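Development-specific protein S (Myxococcus xanthus, PDB 1NPS) assembles on the surface of myxospores in the presence of calcium ions, as a spore-coat protein made in large amounts during fruiting body formation. Local coordinates at residues A1-V5 with V16-P20; T4-N8 with L31-N35; G21-R25 with N54-A58; I38-V43 with V65-L71. All blocks are in the same frame, centred on the assembly; numbering follows the deposited sequence.

Contact 1: residues A1-V5 with V16-P20; sequences ANITV and VDLPP
T4 and D17 lie side by side on one face of two antiparallel strands and point the same way. The hydroxyl OG1 of T4 donates to D17 OD1 at 2.7 Å, meeting that oxygen nearly along its C-O axis. The threonine is turned with OG1 anti to its own carbonyl carbon (chi1 -46°), which sets the hydroxyl beside the carboxylate and brings the methyl CG2 close to OD1 as well. A short polar pair suits this solvent-facing, non-hydrogen-bonded pair of positions.

The backbone bonds fall on the flanking pairs. I3 and L18 exchange two, of which L18 N to I3 O is the shorter at 2.9 Å, and V5 and V16 exchange another two. The side chains of these pairs emerge on the other face, and all are branched and apolar. I3 has CG1 in the cramped place between its N and carbonyl carbon (chi1 62°), an orientation that lays CG1 3.8 Å from L18 CB and leads CD1 to L18 CD1 at 4.0 Å. V5 CG2 lies against V16 O, with V16 CB a little farther. Past the strand ends, N2 OD1 rests against P19 CA at 3.3 Å.

L18 and I3 also reach V83 of strand 80-85 in the facing sheet. The whole is the opening beta hairpin of the first Greek key in a beta/gamma-crystallin sandwich, with an apolar inner face and a polar outer one.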
loop_
_atom_site.group_PDB
_atom_site.type_symbol
_atom_site.label_atom_id
_atom_site.label_comp_id
_atom_site.label_asym_id
_atom_site.label_seq_id
_atom_site.Cartn_x
_atom_site.Cartn_y
_atom_site.Cartn_z
ATOM N N ALA A 1 7.350 10.406 -5.412
ATOM C CA ALA A 1 7.602 9.326 -6.402
ATOM C C ALA A 1 6.914 8.027 -6.001
ATOM O O ALA A 1 5.771 7.782 -6.385
ATOM C CB ALA A 1 9.102 9.099 -6.560
ATOM N N ASN A 2 7.579 7.211 -5.188
ATOM C CA ASN A 2 6.991 5.932 -4.797
ATOM C C ASN A 2 6.684 5.842 -3.325
ATOM O O ASN A 2 7.207 6.610 -2.525
ATOM C CB ASN A 2 7.930 4.762 -5.114
ATOM C CG ASN A 2 8.813 5.023 -6.301
ATOM O OD1 ASN A 2 8.336 5.359 -7.385
ATOM N ND2 ASN A 2 10.120 4.891 -6.098
ATOM N N ILE A 3 5.769 4.936 -3.000
ATOM C CA ILE A 3 5.422 4.649 -1.624
ATOM C C ILE A 3 6.209 3.354 -1.352
ATOM O O ILE A 3 6.549 2.625 -2.291
ATOM C CB ILE A 3 3.896 4.358 -1.443
ATOM C CG1 ILE A 3 3.486 3.124 -2.257
ATOM C CG2 ILE A 3 3.052 5.586 -1.832
ATOM C CD1 ILE A 3 2.315 2.363 -1.666
ATOM N N THR A 4 6.514 3.070 -0.092
ATOM C CA THR A 4 7.220 1.836 0.235
ATOM C C THR A 4 6.344 1.088 1.247
ATOM O O THR A 4 5.900 1.667 2.239
ATOM C CB THR A 4 8.635 2.105 0.811
ATOM O OG1 THR A 4 9.303 3.086 0.004
ATOM C CG2 THR A 4 9.458 0.841 0.780
ATOM N N VAL A 5 5.976 -0.143 0.906
ATOM C CA VAL A 5 5.145 -0.973 1.768
ATOM C C VAL A 5 5.990 -1.973 2.544
ATOM O O VAL A 5 6.890 -2.605 1.980
ATOM C CB VAL A 5 4.055 -1.709 0.948
ATOM C CG1 VAL A 5 3.133 -0.685 0.273
ATOM C CG2 VAL A 5 4.690 -2.624 -0.094
ATOM N N VAL A 16 9.002 -3.165 -0.329
ATOM C CA VAL A 16 8.913 -3.044 -1.792
ATOM C C VAL A 16 8.375 -1.664 -2.187
ATOM O O VAL A 16 7.369 -1.208 -1.636
ATOM C CB VAL A 16 7.922 -4.116 -2.402
ATOM C CG1 VAL A 16 7.688 -3.864 -3.879
ATOM C CG2 VAL A 16 8.437 -5.539 -2.195
ATOM N N ASP A 17 9.001 -1.032 -3.173
ATOM C CA ASP A 17 8.567 0.281 -3.657
ATOM C C ASP A 17 7.493 0.162 -4.738
ATOM O O ASP A 17 7.541 -0.744 -5.555
ATOM C CB ASP A 17 9.743 1.060 -4.258
ATOM C CG ASP A 17 10.739 1.512 -3.223
ATOM O OD1 ASP A 17 10.355 1.657 -2.049
ATOM O OD2 ASP A 17 11.910 1.736 -3.594
ATOM N N LEU A 18 6.514 1.063 -4.718
ATOM C CA LEU A 18 5.457 1.064 -5.730
ATOM C C LEU A 18 5.292 2.440 -6.355
ATOM O O LEU A 18 4.877 3.381 -5.674
ATOM C CB LEU A 18 4.107 0.668 -5.129
ATOM C CG LEU A 18 3.959 -0.753 -4.600
ATOM C CD1 LEU A 18 2.584 -0.914 -3.971
ATOM C CD2 LEU A 18 4.173 -1.730 -5.756
ATOM N N PRO A 19 5.651 2.596 -7.644
ATOM C CA PRO A 19 5.479 3.913 -8.248
ATOM C C PRO A 19 3.976 4.093 -8.524
ATOM O O PRO A 19 3.176 3.209 -8.214
ATOM C CB PRO A 19 6.307 3.805 -9.534
ATOM C CG PRO A 19 6.197 2.392 -9.886
ATOM C CD PRO A 19 6.336 1.678 -8.568
ATOM N N PRO A 20 3.571 5.272 -9.020
ATOM C CA PRO A 20 2.160 5.509 -9.311
ATOM C C PRO A 20 1.616 4.476 -10.289
ATOM O O PRO A 20 2.297 4.074 -11.237
ATOM C CB PRO A 20 2.173 6.904 -9.932
ATOM C CG PRO A 20 3.301 7.568 -9.236
ATOM C CD PRO A 20 4.363 6.483 -9.282
#

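Contact 2: residues T4-N8 with L31-N35; sequences TVFYN and LGIEN. With CA (calcium ion), chain B.
Y7 reaches across with its ring to bring the phenol oxygen against E34, and the hydrogen bonds gather there. The backbone N of E34 donates to Y7 OH at 2.8 Å in a nearly straight bond (166°), while the same OH donates to E34 OE2 at 2.9 Å. The phenol thus serves one residue as both acceptor and donor, a role tyrosine fills well. OE2 lies in the plane of the ring at its edge, 3.3 Å from Y7 CE2, yet the hydroxyl meets it from above the carboxylate plane, the two flat groups being turned 53° apart. A phenylalanine here would probably leave the E34 backbone N without its acceptor and the carboxylate held at most by a weak, long ion pair with K14.

Apolar contact is confined to V5 and I33, whose side chains cross at about a right angle with V5 CG2 3.5 Å from I33 CD1. I33 has CG1 anti to its carbonyl carbon and the chain beyond extended (chi2 178°), so that CD1 reaches the valine. Just before it, G32 closes helix 25-30 with a Schellman motif; a side chain at its positive phi would collide with the preceding carbonyl O.

Metal binding uses the backbone: Y7 O is a calcium ligand, joined by T37 O, S39 OG and N76 OD1. T37 and S39 of the N/D-N/D-X-X-S/T-S signature at 35-40, the corner at Y7 and N76 from the second Greek key thus build the interlocked calcium site of microbial beta/gamma-crystallins.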
loop_
_atom_site.group_PDB
_atom_site.type_symbol
_atom_site.label_atom_id
_atom_site.label_comp_id
_atom_site.label_asym_id
_atom_site.label_seq_id
_atom_site.Cartn_x
_atom_site.Cartn_y
_atom_site.Cartn_z
ATOM N N THR A 4 6.514 3.070 -0.092
ATOM C CA THR A 4 7.220 1.836 0.235
ATOM C C THR A 4 6.344 1.088 1.247
ATOM O O THR A 4 5.900 1.667 2.239
ATOM C CB THR A 4 8.635 2.105 0.811
ATOM O OG1 THR A 4 9.303 3.086 0.004
ATOM C CG2 THR A 4 9.458 0.841 0.780
ATOM N N VAL A 5 5.976 -0.143 0.906
ATOM C CA VAL A 5 5.145 -0.973 1.768
ATOM C C VAL A 5 5.990 -1.973 2.544
ATOM O O VAL A 5 6.890 -2.605 1.980
ATOM C CB VAL A 5 4.055 -1.709 0.948
ATOM C CG1 VAL A 5 3.133 -0.685 0.273
ATOM C CG2 VAL A 5 4.690 -2.624 -0.094
ATOM N N PHE A 6 5.657 -2.160 3.819
ATOM C CA PHE A 6 6.410 -3.060 4.696
ATOM C C PHE A 6 5.576 -4.229 5.209
ATOM O O PHE A 6 4.355 -4.107 5.387
ATOM C CB PHE A 6 6.979 -2.278 5.890
ATOM C CG PHE A 6 7.989 -1.237 5.506
ATOM C CD1 PHE A 6 7.582 0.033 5.105
ATOM C CD2 PHE A 6 9.354 -1.534 5.518
ATOM C CE1 PHE A 6 8.513 0.995 4.721
ATOM C CE2 PHE A 6 10.284 -0.588 5.140
ATOM C CZ PHE A 6 9.863 0.683 4.736
ATOM N N TYR A 7 6.225 -5.376 5.414
ATOM C CA TYR A 7 5.518 -6.556 5.920
ATOM C C TYR A 7 5.107 -6.460 7.385
ATOM O O TYR A 7 4.085 -7.036 7.778
ATOM C CB TYR A 7 6.326 -7.828 5.669
ATOM C CG TYR A 7 5.998 -8.486 4.342
ATOM C CD1 TYR A 7 5.712 -7.715 3.204
ATOM C CD2 TYR A 7 5.948 -9.876 4.230
ATOM C CE1 TYR A 7 5.381 -8.314 1.992
ATOM C CE2 TYR A 7 5.617 -10.487 3.022
ATOM C CZ TYR A 7 5.333 -9.701 1.907
ATOM O OH TYR A 7 4.989 -10.307 0.715
ATOM N N ASN A 8 5.872 -5.709 8.176
ATOM C CA ASN A 8 5.584 -5.513 9.598
ATOM C C ASN A 8 5.393 -4.033 9.923
ATOM O O ASN A 8 5.757 -3.156 9.129
ATOM C CB ASN A 8 6.700 -6.087 10.476
ATOM C CG ASN A 8 6.882 -7.587 10.297
ATOM O OD1 ASN A 8 8.003 -8.069 10.140
ATOM N ND2 ASN A 8 5.779 -8.331 10.304
ATOM N N LEU A 31 5.042 -8.524 -8.064
ATOM C CA LEU A 31 6.055 -7.586 -7.590
ATOM C C LEU A 31 6.615 -8.008 -6.233
ATOM O O LEU A 31 7.359 -7.273 -5.602
ATOM C CB LEU A 31 5.463 -6.173 -7.525
ATOM C CG LEU A 31 4.827 -5.679 -8.829
ATOM C CD1 LEU A 31 4.257 -4.293 -8.650
ATOM C CD2 LEU A 31 5.851 -5.677 -9.953
ATOM N N GLY A 32 6.276 -9.223 -5.817
ATOM C CA GLY A 32 6.754 -9.749 -4.549
ATOM C C GLY A 32 6.009 -9.321 -3.294
ATOM O O GLY A 32 6.560 -9.402 -2.190
ATOM N N ILE A 33 4.780 -8.834 -3.460
ATOM C CA ILE A 33 3.957 -8.391 -2.338
ATOM C C ILE A 33 2.812 -9.366 -2.164
ATOM O O ILE A 33 1.842 -9.314 -2.909
ATOM C CB ILE A 33 3.377 -6.984 -2.585
ATOM C CG1 ILE A 33 4.513 -5.958 -2.660
ATOM C CG2 ILE A 33 2.346 -6.618 -1.490
ATOM C CD1 ILE A 33 4.052 -4.554 -2.955
ATOM N N GLU A 34 2.943 -10.266 -1.199
ATOM C CA GLU A 34 1.915 -11.266 -0.933
ATOM C C GLU A 34 0.619 -10.642 -0.437
ATOM O O GLU A 34 0.617 -9.610 0.229
ATOM C CB GLU A 34 2.412 -12.287 0.090
ATOM C CG GLU A 34 3.624 -13.063 -0.366
ATOM C CD GLU A 34 4.407 -13.624 0.796
ATOM O OE1 GLU A 34 3.914 -14.576 1.437
ATOM O OE2 GLU A 34 5.516 -13.111 1.072
ATOM N N ASN A 35 -0.485 -11.311 -0.737
ATOM C CA ASN A 35 -1.794 -10.825 -0.334
ATOM C C ASN A 35 -1.920 -10.693 1.187
ATOM O O ASN A 35 -1.398 -11.531 1.944
ATOM C CB ASN A 35 -2.858 -11.776 -0.857
ATOM C CG ASN A 35 -4.242 -11.294 -0.565
ATOM O OD1 ASN A 35 -4.632 -10.203 -0.984
ATOM N ND2 ASN A 35 -5.005 -12.105 0.163
HETATM CA CA CA B . 2.114 -7.591 7.882
HETATM O O HOH W 1 2.606 -9.089 8.021
#

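Contact 3: residues G21-R25 with N54-A58; sequences GNYTR and NDGFA
D55 and R25 make the tight end of this contact. The carboxylate oxygen D55 OD1 accepts the backbone N of R25 at 2.8 Å along an almost straight line (172°), and from the opposite face of its plane it also takes G56 N, 2.9 Å away in a more bent bond. With CG anti to its backbone N (chi1 -168°), D55 presses CG to 3.4 Å from R25 CB. T24, at the N-cap of helix 25-30, where its OG1 makes a weak bond to Q27 N, sets CB 3.4 Å from D55 OD1.

Looser packing surrounds F57. Its ring points an edge at the backbone N of Y23, and its CZ atom rests between N22 CB and T24 CG2, each 3.8 Å off, while R82 touches it as well. An aromatic ring suits this partly exposed spot because its far end can touch N22, Y23 and T24 together.

The arginine chain, by contrast, runs extended away from D55, toward N35; R25 NE stays 5.8 Å from D55 OD2, making no salt bridge.

The one hydrogen bond across the contact thus puts an aspartate at a helix start, its negative charge by the N-terminal turn, whose dipole would probably favour the ionised form.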
loop_
_atom_site.group_PDB
_atom_site.type_symbol
_atom_site.label_atom_id
_atom_site.label_comp_id
_atom_site.label_asym_id
_atom_site.label_seq_id
_atom_site.Cartn_x
_atom_site.Cartn_y
_atom_site.Cartn_z
ATOM N N GLY A 21 0.385 4.057 -10.047
ATOM C CA GLY A 21 -0.250 3.079 -10.902
ATOM C C GLY A 21 -1.328 2.349 -10.142
ATOM O O GLY A 21 -1.539 2.586 -8.952
ATOM N N ASN A 22 -1.979 1.415 -10.813
ATOM C CA ASN A 22 -3.039 0.625 -10.196
ATOM C C ASN A 22 -2.529 -0.798 -10.069
ATOM O O ASN A 22 -1.976 -1.347 -11.009
ATOM C CB ASN A 22 -4.286 0.663 -11.067
ATOM C CG ASN A 22 -4.651 2.055 -11.473
ATOM O OD1 ASN A 22 -4.884 2.908 -10.627
ATOM N ND2 ASN A 22 -4.695 2.305 -12.778
ATOM N N TYR A 23 -2.674 -1.370 -8.881
ATOM C CA TYR A 23 -2.185 -2.723 -8.629
ATOM C C TYR A 23 -3.227 -3.688 -8.075
ATOM O O TYR A 23 -3.698 -3.521 -6.950
ATOM C CB TYR A 23 -1.002 -2.670 -7.658
ATOM C CG TYR A 23 0.096 -1.742 -8.108
ATOM C CD1 TYR A 23 1.071 -2.177 -9.007
ATOM C CD2 TYR A 23 0.149 -0.426 -7.655
ATOM C CE1 TYR A 23 2.074 -1.321 -9.449
ATOM C CE2 TYR A 23 1.142 0.439 -8.087
ATOM C CZ TYR A 23 2.109 -0.012 -8.986
ATOM O OH TYR A 23 3.106 0.830 -9.420
ATOM N N THR A 24 -3.560 -4.709 -8.854
ATOM C CA THR A 24 -4.502 -5.727 -8.404
ATOM C C THR A 24 -3.714 -6.734 -7.557
ATOM O O THR A 24 -2.480 -6.621 -7.421
ATOM C CB THR A 24 -5.154 -6.478 -9.587
ATOM O OG1 THR A 24 -4.158 -7.219 -10.294
ATOM C CG2 THR A 24 -5.850 -5.499 -10.534
ATOM N N ARG A 25 -4.430 -7.695 -6.975
ATOM C CA ARG A 25 -3.828 -8.737 -6.140
ATOM C C ARG A 25 -2.753 -9.506 -6.903
ATOM O O ARG A 25 -1.658 -9.733 -6.394
ATOM C CB ARG A 25 -4.913 -9.692 -5.618
ATOM C CG ARG A 25 -4.409 -10.793 -4.719
ATOM C CD ARG A 25 -5.557 -11.636 -4.170
ATOM N NE ARG A 25 -5.080 -12.875 -3.549
ATOM C CZ ARG A 25 -5.752 -13.578 -2.636
ATOM N NH1 ARG A 25 -6.949 -13.174 -2.221
ATOM N NH2 ARG A 25 -5.217 -14.679 -2.121
ATOM N N ASN A 54 -10.314 -5.621 -0.618
ATOM C CA ASN A 54 -10.655 -6.566 -1.683
ATOM C C ASN A 54 -9.872 -6.270 -2.962
ATOM O O ASN A 54 -9.438 -5.149 -3.198
ATOM C CB ASN A 54 -12.159 -6.522 -2.018
ATOM C CG ASN A 54 -13.045 -6.938 -0.859
ATOM O OD1 ASN A 54 -12.629 -7.668 0.041
ATOM N ND2 ASN A 54 -14.293 -6.498 -0.898
ATOM N N ASP A 55 -9.685 -7.303 -3.770
ATOM C CA ASP A 55 -9.015 -7.166 -5.056
ATOM C C ASP A 55 -9.975 -6.324 -5.916
ATOM O O ASP A 55 -11.153 -6.183 -5.587
ATOM C CB ASP A 55 -8.828 -8.564 -5.668
ATOM C CG ASP A 55 -7.884 -8.579 -6.873
ATOM O OD1 ASP A 55 -7.246 -7.547 -7.176
ATOM O OD2 ASP A 55 -7.788 -9.648 -7.514
ATOM N N GLY A 56 -9.481 -5.751 -7.003
ATOM C CA GLY A 56 -10.355 -4.965 -7.855
ATOM C C GLY A 56 -10.711 -3.587 -7.336
ATOM O O GLY A 56 -11.746 -3.020 -7.730
ATOM N N PHE A 57 -9.899 -3.054 -6.429
ATOM C CA PHE A 57 -10.121 -1.711 -5.904
ATOM C C PHE A 57 -11.506 -1.528 -5.273
ATOM O O PHE A 57 -12.184 -0.539 -5.507
ATOM C CB PHE A 57 -9.883 -0.685 -7.035
ATOM C CG PHE A 57 -8.690 -1.026 -7.904
ATOM C CD1 PHE A 57 -7.399 -0.923 -7.394
ATOM C CD2 PHE A 57 -8.868 -1.565 -9.174
ATOM C CE1 PHE A 57 -6.299 -1.362 -8.129
ATOM C CE2 PHE A 57 -7.788 -2.005 -9.914
ATOM C CZ PHE A 57 -6.491 -1.906 -9.385
ATOM N N ALA A 58 -11.913 -2.483 -4.455
ATOM C CA ALA A 58 -13.210 -2.403 -3.809
ATOM C C ALA A 58 -13.101 -2.779 -2.344
ATOM O O ALA A 58 -12.065 -3.273 -1.906
ATOM C CB ALA A 58 -14.185 -3.330 -4.507
#

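Contact 4: residues I38-V43 with V65-L71; sequences ISSVKV and VANAEEL. With CA (calcium ion), chain B.
V41 O is met by two neighbouring groups of 65-71: A68 N donates to it at 2.8 Å and the CA-H of N67 adds a weaker contact. A68 O takes V41 N in return at 3.0 Å, completing a single antiparallel bridge. Beyond it a side chain stands in: N67 OD1 accepts V43 N at 2.8 Å in the carbonyl plane of its amide. Asparagine suits this place because its amide oxygen imitates a peptide carbonyl.

V43 packs both branches on backbone, CG1 3.9 Å from V65 C and CG2 3.7 Å from A66 O; A66 N is buried beneath it without a hydrogen-bond partner. With an alanine here both methyls go, and a gap would probably open over the backbone of V65 and A66. At the other end I38 CG2 meets L71 CD1 at 3.8 Å, while the small S40 sets CB against the carbonyls of A68 and E69 and bonds through OG to N8 O and F11 N.

S39 is a calcium ligand through OG, and with S40 it forms a classic beta bulge opposite F6. Strand 40-42 also pairs with strand 3-6, leaving 65-71 along its outer edge, and L71 reaches L51 of strand 47-52 in the other sheet.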
loop_
_atom_site.group_PDB
_atom_site.type_symbol
_atom_site.label_atom_id
_atom_site.label_comp_id
_atom_site.label_asym_id
_atom_site.label_seq_id
_atom_site.Cartn_x
_atom_site.Cartn_y
_atom_site.Cartn_z
ATOM N N ILE A 38 0.787 -6.440 4.086
ATOM C CA ILE A 38 1.219 -5.082 4.389
ATOM C C ILE A 38 0.802 -4.630 5.789
ATOM O O ILE A 38 -0.341 -4.809 6.200
ATOM C CB ILE A 38 0.700 -4.116 3.323
ATOM C CG1 ILE A 38 1.306 -4.499 1.973
ATOM C CG2 ILE A 38 1.020 -2.690 3.699
ATOM C CD1 ILE A 38 0.832 -3.641 0.841
ATOM N N SER A 39 1.754 -4.073 6.533
ATOM C CA SER A 39 1.484 -3.632 7.898
ATOM C C SER A 39 1.887 -2.179 8.163
ATOM O O SER A 39 1.487 -1.579 9.163
ATOM C CB SER A 39 2.148 -4.592 8.889
ATOM O OG SER A 39 1.816 -5.948 8.582
ATOM N N SER A 40 2.669 -1.604 7.264
ATOM C CA SER A 40 3.069 -0.201 7.400
ATOM C C SER A 40 3.497 0.345 6.042
ATOM O O SER A 40 3.862 -0.423 5.142
ATOM C CB SER A 40 4.141 0.001 8.495
ATOM O OG SER A 40 5.394 -0.580 8.190
ATOM N N VAL A 41 3.342 1.654 5.854
ATOM C CA VAL A 41 3.666 2.287 4.589
ATOM C C VAL A 41 4.280 3.671 4.752
ATOM O O VAL A 41 3.897 4.440 5.638
ATOM C CB VAL A 41 2.390 2.467 3.727
ATOM C CG1 VAL A 41 2.746 3.021 2.353
ATOM C CG2 VAL A 41 1.636 1.151 3.594
ATOM N N LYS A 42 5.243 3.976 3.890
ATOM C CA LYS A 42 5.884 5.281 3.875
ATOM C C LYS A 42 5.330 6.006 2.654
ATOM O O LYS A 42 5.197 5.418 1.577
ATOM C CB LYS A 42 7.410 5.158 3.769
ATOM C CG LYS A 42 8.101 4.687 5.042
ATOM C CD LYS A 42 9.608 4.825 4.930
ATOM C CE LYS A 42 10.281 4.389 6.212
ATOM N NZ LYS A 42 11.761 4.490 6.138
ATOM N N VAL A 43 4.924 7.253 2.837
ATOM C CA VAL A 43 4.387 8.027 1.736
ATOM C C VAL A 43 5.056 9.401 1.714
ATOM O O VAL A 43 4.784 10.234 2.570
ATOM C CB VAL A 43 2.841 8.185 1.864
ATOM C CG1 VAL A 43 2.253 8.846 0.620
ATOM C CG2 VAL A 43 2.192 6.836 2.108
ATOM N N VAL A 65 -1.700 9.559 3.099
ATOM C CA VAL A 65 -1.078 10.710 2.466
ATOM C C VAL A 65 0.244 11.080 3.121
ATOM O O VAL A 65 0.861 12.065 2.757
ATOM C CB VAL A 65 -2.023 11.919 2.477
ATOM C CG1 VAL A 65 -3.290 11.559 1.721
ATOM C CG2 VAL A 65 -2.328 12.348 3.915
ATOM N N ALA A 66 0.663 10.252 4.070
ATOM C CA ALA A 66 1.890 10.429 4.819
ATOM C C ALA A 66 2.237 9.095 5.470
ATOM O O ALA A 66 1.425 8.153 5.465
ATOM C CB ALA A 66 1.712 11.501 5.882
ATOM N N ASN A 67 3.438 9.018 6.046
ATOM C CA ASN A 67 3.899 7.795 6.689
ATOM C C ASN A 67 2.883 7.223 7.678
ATOM O O ASN A 67 2.222 7.964 8.397
ATOM C CB ASN A 67 5.242 8.031 7.387
ATOM C CG ASN A 67 6.387 8.154 6.408
ATOM O OD1 ASN A 67 6.189 8.119 5.183
ATOM N ND2 ASN A 67 7.593 8.258 6.938
ATOM N N ALA A 68 2.739 5.903 7.664
ATOM C CA ALA A 68 1.798 5.213 8.553
ATOM C C ALA A 68 2.469 3.980 9.124
ATOM O O ALA A 68 2.653 2.988 8.420
ATOM C CB ALA A 68 0.542 4.821 7.785
ATOM N N GLU A 69 2.865 4.063 10.387
ATOM C CA GLU A 69 3.532 2.964 11.092
ATOM C C GLU A 69 2.637 1.738 11.277
ATOM O O GLU A 69 3.117 0.648 11.581
ATOM C CB GLU A 69 3.999 3.426 12.478
ATOM C CG GLU A 69 2.835 3.687 13.455
ATOM C CD GLU A 69 3.287 3.863 14.898
ATOM O OE1 GLU A 69 3.748 4.976 15.237
ATOM O OE2 GLU A 69 3.167 2.893 15.688
ATOM N N GLU A 70 1.331 1.951 11.212
ATOM C CA GLU A 70 0.374 0.869 11.365
ATOM C C GLU A 70 -0.861 1.173 10.518
ATOM O O GLU A 70 -1.070 2.316 10.108
ATOM C CB GLU A 70 0.028 0.669 12.842
ATOM C CG GLU A 70 -0.805 1.755 13.473
ATOM C CD GLU A 70 -1.911 1.181 14.352
ATOM O OE1 GLU A 70 -2.092 -0.066 14.375
ATOM O OE2 GLU A 70 -2.615 1.977 15.010
ATOM N N LEU A 71 -1.691 0.165 10.281
ATOM C CA LEU A 71 -2.866 0.319 9.425
ATOM C C LEU A 71 -4.194 -0.069 10.075
ATOM O O LEU A 71 -5.191 -0.284 9.378
ATOM C CB LEU A 71 -2.667 -0.500 8.139
ATOM C CG LEU A 71 -1.504 -0.088 7.231
ATOM C CD1 LEU A 71 -1.394 -1.068 6.099
ATOM C CD2 LEU A 71 -1.699 1.330 6.702
HETATM CA CA CA B . 2.114 -7.591 7.882
HETATM O O HOH W 2 -0.873 -2.183 10.859
HETATM O O HOH W 3 3.717 13.449 2.954
HETATM O O HOH W 1 2.606 -9.089 8.021
#

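Overall arrangement
Contacts 1, 2 and 4 all draw on the three-stranded sheet: contacts 1 and 2 share T4 and V5 of strand 3-6, and T4 O also bonds to K42 N of contact 4. Each is partly buried, with apolar side chains turned to the core. Contacts 2 and 4 share one calcium ion, Y7 and S39 supplying ligands. Contact 3 is a surface contact about 17 Å from contact 4, centre to centre, and on the opposite side of the chain's centre, built on a carboxylate and one ring. Contacts 1 and 2 stay within the first Greek key; contacts 3 and 4 each join the first to the second, tying both into the N-terminal domain of this two-domain protein.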